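Local coordinates for protein endonuclease V (Bacillus subtilis, PDB 3GA2) that probably repairs DNA containing deaminated bases, using magnesium to nick the strand at the second phosphodiester bond 3' to a deoxyinosine while leaving the lesion in place, at residues R180-R183 with D184-P187; S200-Q203 with I204-L208. The protein carries 1 engineered substitution. One frame throughout, in Å; residues are numbered along the deposited sequence.

Interaction 1: residues R180-R183 with D184-P187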
loop_
_atom_site.group_PDB
_atom_site.type_symbol
_atom_site.label_atom_id
_atom_site.label_comp_id
_atom_site.label_asym_id
_atom_site.label_seq_id
_atom_site.Cartn_x
_atom_site.Cartn_y
_atom_site.Cartn_z
ATOM N N ARG A 180 7.476 4.727 14.524
ATOM C CA ARG A 180 8.197 5.988 14.465
ATOM C C ARG A 180 9.321 5.809 13.449
ATOM O O ARG A 180 10.362 5.242 13.768
ATOM C CB ARG A 180 8.809 6.313 15.830
ATOM C CG ARG A 180 9.419 7.702 15.925
ATOM C CD ARG A 180 8.345 8.761 16.126
ATOM N NE ARG A 180 7.681 8.603 17.415
ATOM C CZ ARG A 180 6.700 9.383 17.861
ATOM N NH1 ARG A 180 6.252 10.388 17.122
ATOM N NH2 ARG A 180 6.169 9.154 19.055
ATOM N N THR A 181 9.114 6.278 12.226
ATOM C CA THR A 181 10.143 6.148 11.207
ATOM C C THR A 181 11.111 7.308 11.318
ATOM O O THR A 181 12.325 7.121 11.290
ATOM C CB THR A 181 9.540 6.119 9.808
ATOM O OG1 THR A 181 8.530 7.124 9.705
ATOM C CG2 THR A 181 8.938 4.754 9.528
ATOM N N ARG A 182 10.569 8.509 11.446
ATOM C CA ARG A 182 11.398 9.694 11.586
ATOM C C ARG A 182 11.168 10.166 13.021
ATOM O O ARG A 182 10.025 10.327 13.455
ATOM C CB ARG A 182 10.963 10.745 10.564
ATOM C CG ARG A 182 11.820 11.984 10.531
ATOM C CD ARG A 182 11.281 12.946 9.505
ATOM N NE ARG A 182 11.939 14.245 9.566
ATOM C CZ ARG A 182 11.448 15.349 9.016
ATOM N NH1 ARG A 182 10.291 15.306 8.363
ATOM N NH2 ARG A 182 12.108 16.493 9.121
ATOM N N ARG A 183 12.248 10.368 13.769
ATOM C CA ARG A 183 12.112 10.764 15.167
ATOM C C ARG A 183 11.355 12.060 15.413
ATOM O O ARG A 183 11.483 13.031 14.669
ATOM C CB ARG A 183 13.485 10.829 15.845
ATOM C CG ARG A 183 14.465 11.784 15.207
ATOM C CD ARG A 183 15.777 11.813 15.993
ATOM N NE ARG A 183 15.620 12.410 17.316
ATOM C CZ ARG A 183 15.301 13.685 17.526
ATOM N NH1 ARG A 183 15.182 14.148 18.766
ATOM N NH2 ARG A 183 15.110 14.502 16.498
ATOM N N ASP A 184 10.551 12.041 16.472
ATOM C CA ASP A 184 9.741 13.182 16.894
ATOM C C ASP A 184 8.595 13.531 15.944
ATOM O O ASP A 184 7.607 14.128 16.371
ATOM C CB ASP A 184 10.629 14.415 17.109
ATOM C CG ASP A 184 10.104 15.332 18.204
ATOM O OD1 ASP A 184 8.929 15.755 18.123
ATOM O OD2 ASP A 184 10.869 15.636 19.145
ATOM N N VAL A 185 8.710 13.166 14.668
ATOM C CA VAL A 185 7.642 13.471 13.715
ATOM C C VAL A 185 6.544 12.413 13.794
ATOM O O VAL A 185 6.748 11.342 14.367
ATOM C CB VAL A 185 8.162 13.542 12.256
ATOM C CG1 VAL A 185 9.503 14.259 12.216
ATOM C CG2 VAL A 185 8.257 12.153 11.655
ATOM N N LYS A 186 5.384 12.717 13.218
ATOM C CA LYS A 186 4.249 11.797 13.236
ATOM C C LYS A 186 4.633 10.404 12.761
ATOM O O LYS A 186 5.272 10.240 11.725
ATOM C CB LYS A 186 3.111 12.329 12.362
ATOM C CG LYS A 186 1.827 11.505 12.433
ATOM C CD LYS A 186 0.746 12.129 11.565
ATOM C CE LYS A 186 -0.575 11.389 11.661
ATOM N NZ LYS A 186 -1.596 12.007 10.763
ATOM N N PRO A 187 4.241 9.373 13.513
ATOM C CA PRO A 187 4.583 8.012 13.102
ATOM C C PRO A 187 3.716 7.537 11.943
ATOM O O PRO A 187 2.742 8.194 11.569
ATOM C CB PRO A 187 4.345 7.206 14.374
ATOM C CG PRO A 187 3.188 7.920 14.996
ATOM C CD PRO A 187 3.552 9.375 14.815
HETATM O O HOH W 1 7.913 8.807 12.383
#
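Val185 O takes a hydrogen bond from Arg180 NH1 at 3.0 Å. The acceptor lies almost in the guanidinium plane, yet the N-H comes in from above the carbonyl plane, 47° out of it, and so does not follow a lone pair. Bends at chi2 (79°) and chi3 (66°) fold the Arg180 chain back over the turn, bringing NH1 to 3.7 Å from Pro187 CD. The other two guanidinium nitrogens are held elsewhere: NH2 by Pro158 O and NE by Glu159 O. Replaced by an alanine, Arg180 would give up all three N-H donors, which would probably leave the carbonyls of Val185, Pro158 and Glu159 without these partners and the turn less tied to 158-159. At the tip, Val185 N makes two weak bonds, to Arg183 O and Arg182 O. The extended Arg182 side chain crosses Val185 at about a right angle: Arg182 CD lies 3.5 Å from Val185 CG1, while Val185 CG1 also sits over one face of the Arg182 guanidinium. Inside the turn, water 1 accepts from Arg182 N at 2.8 Å and donates to Lys186 O at 3.1 Å. The whole forms the surface connection of a beta hairpin, joining strand 173-179 to its antiparallel neighbour 188-194.

Interaction 2: residues S200-Q203 with I204-L208; sequences SSYQ and ITMSL
Met206 CG sits over one face of the Tyr202 ring, 4.0 Å from the ring centroid and 20° off its normal, displaced toward the rim. The closest ring atoms include Tyr202 CZ, at 3.8 Å from Met206 CG. The selenium of this selenomethionine is farther out, with SE 5.2 Å from the same centroid and 36° off the normal, an oblique Met-aromatic contact beside the CH-pi one. Tyr202 stands one turn before Met206, and chi1 of 169° sets its CG beside the carbonyl carbon, from where the ring reaches Met206 CG; the Met206 N to Tyr202 O bond of 3.0 Å fixes that spacing. Two other carbonyls in this turn each receive a pair of donors. Thr205 OG1, at 2.8 Å, and Thr205 N, at 3.1 Å, reach Ser201 O from opposite faces of its plane; Ser207 OG, at 3.0 Å, and Ser207 N likewise approach Gln203 O. The backbone bonds are the i to i+4 pattern of helix 198-207, to which the two hydroxyls add second donors; the helix lies against the mixed sheet of this RNase H-clan enzyme. Thr205 rests on Ile141, Ile143, Leu179 and Leu190 of three strands, its side chain about 12 Å from that of Asp116, a predicted magnesium ligand. Further out, Tyr202 OH bonds to Gly163 O while its ring meets that of Tyr165. Ser200 OG holds Ile34 N, and Ser201 OG reaches back to Asp197 O.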
loop_
_atom_site.group_PDB
_atom_site.type_symbol
_atom_site.label_atom_id
_atom_site.label_comp_id
_atom_site.label_asym_id
_atom_site.label_seq_id
_atom_site.Cartn_x
_atom_site.Cartn_y
_atom_site.Cartn_z
ATOM N N SER A 200 9.059 -9.163 9.262
ATOM C CA SER A 200 9.714 -8.850 8.003
ATOM C C SER A 200 9.202 -7.525 7.459
ATOM O O SER A 200 9.969 -6.745 6.911
ATOM C CB SER A 200 9.472 -9.966 6.984
ATOM O OG SER A 200 9.925 -11.222 7.483
ATOM N N SER A 201 7.904 -7.271 7.604
ATOM C CA SER A 201 7.337 -6.019 7.123
ATOM C C SER A 201 8.039 -4.873 7.824
ATOM O O SER A 201 8.364 -3.856 7.215
ATOM C CB SER A 201 5.838 -5.961 7.416
ATOM O OG SER A 201 5.138 -6.905 6.635
ATOM N N TYR A 202 8.262 -5.056 9.120
ATOM C CA TYR A 202 8.932 -4.061 9.943
ATOM C C TYR A 202 10.395 -3.876 9.552
ATOM O O TYR A 202 10.868 -2.748 9.423
ATOM C CB TYR A 202 8.835 -4.457 11.420
ATOM C CG TYR A 202 9.725 -3.642 12.332
ATOM C CD1 TYR A 202 10.983 -4.114 12.708
ATOM C CD2 TYR A 202 9.319 -2.396 12.806
ATOM C CE1 TYR A 202 11.817 -3.370 13.535
ATOM C CE2 TYR A 202 10.148 -1.639 13.636
ATOM C CZ TYR A 202 11.393 -2.131 13.996
ATOM O OH TYR A 202 12.210 -1.398 14.833
ATOM N N GLN A 203 11.107 -4.981 9.365
ATOM C CA GLN A 203 12.525 -4.924 9.003
ATOM C C GLN A 203 12.758 -4.307 7.634
ATOM O O GLN A 203 13.691 -3.521 7.448
ATOM C CB GLN A 203 13.143 -6.321 9.027
ATOM C CG GLN A 203 13.263 -6.953 10.405
ATOM C CD GLN A 203 14.014 -6.080 11.395
ATOM O OE1 GLN A 203 15.011 -5.442 11.053
ATOM N NE2 GLN A 203 13.545 -6.062 12.639
ATOM N N ILE A 204 11.927 -4.678 6.666
ATOM C CA ILE A 204 12.060 -4.133 5.323
ATOM C C ILE A 204 11.748 -2.637 5.341
ATOM O O ILE A 204 12.447 -1.845 4.707
ATOM C CB ILE A 204 11.110 -4.840 4.328
ATOM C CG1 ILE A 204 11.540 -6.301 4.143
ATOM C CG2 ILE A 204 11.120 -4.112 2.987
ATOM C CD1 ILE A 204 10.647 -7.098 3.202
ATOM N N THR A 205 10.708 -2.245 6.075
ATOM C CA THR A 205 10.336 -0.832 6.149
ATOM C C THR A 205 11.461 0.015 6.737
ATOM O O THR A 205 11.823 1.053 6.178
ATOM C CB THR A 205 9.049 -0.623 6.988
ATOM O OG1 THR A 205 7.942 -1.250 6.328
ATOM C CG2 THR A 205 8.747 0.868 7.152
HETATM N N MSE A 206 12.018 -0.431 7.859
HETATM C CA MSE A 206 13.104 0.305 8.506
HETATM C C MSE A 206 14.374 0.376 7.664
HETATM O O MSE A 206 15.128 1.343 7.760
HETATM C CB MSE A 206 13.437 -0.308 9.872
HETATM C CG MSE A 206 12.351 -0.115 10.926
HETATM SE SE MSE A 206 11.752 1.716 11.062
HETATM C CE MSE A 206 13.435 2.573 11.518
ATOM N N SER A 207 14.619 -0.645 6.847
ATOM C CA SER A 207 15.809 -0.656 5.999
ATOM C C SER A 207 15.679 0.349 4.863
ATOM O O SER A 207 16.653 0.652 4.174
ATOM C CB SER A 207 16.037 -2.045 5.398
ATOM O OG SER A 207 16.454 -2.970 6.383
ATOM N N LEU A 208 14.466 0.856 4.673
ATOM C CA LEU A 208 14.182 1.810 3.612
ATOM C C LEU A 208 13.952 3.207 4.164
ATOM O O LEU A 208 13.535 4.115 3.445
ATOM C CB LEU A 208 12.946 1.352 2.835
ATOM C CG LEU A 208 13.055 -0.020 2.162
ATOM C CD1 LEU A 208 11.701 -0.424 1.559
ATOM C CD2 LEU A 208 14.117 0.039 1.089
#

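Overall arrangement
Along the chain the two contacts come in series, neither nested nor crossed. Strand 173-179 runs into interaction 1, which closes the turn within 180-187 and returns the chain as strand 188-194. A short link then leads to helix 198-207, nearly all of which takes part in interaction 2 before the chain goes on toward helix 217-235. The contact centres are 15 Å apart and the nearest atoms about 4 Å apart, without touching. Evidence for an indirect tie is Gly163: it shares backbone hydrogen bonding with Arg180 and also receives the hydroxyl of Tyr202. Hairpin end and helix thus both meet the approach to edge strand 165-170, and Leu179, just before the hairpin turn, packs under the helix.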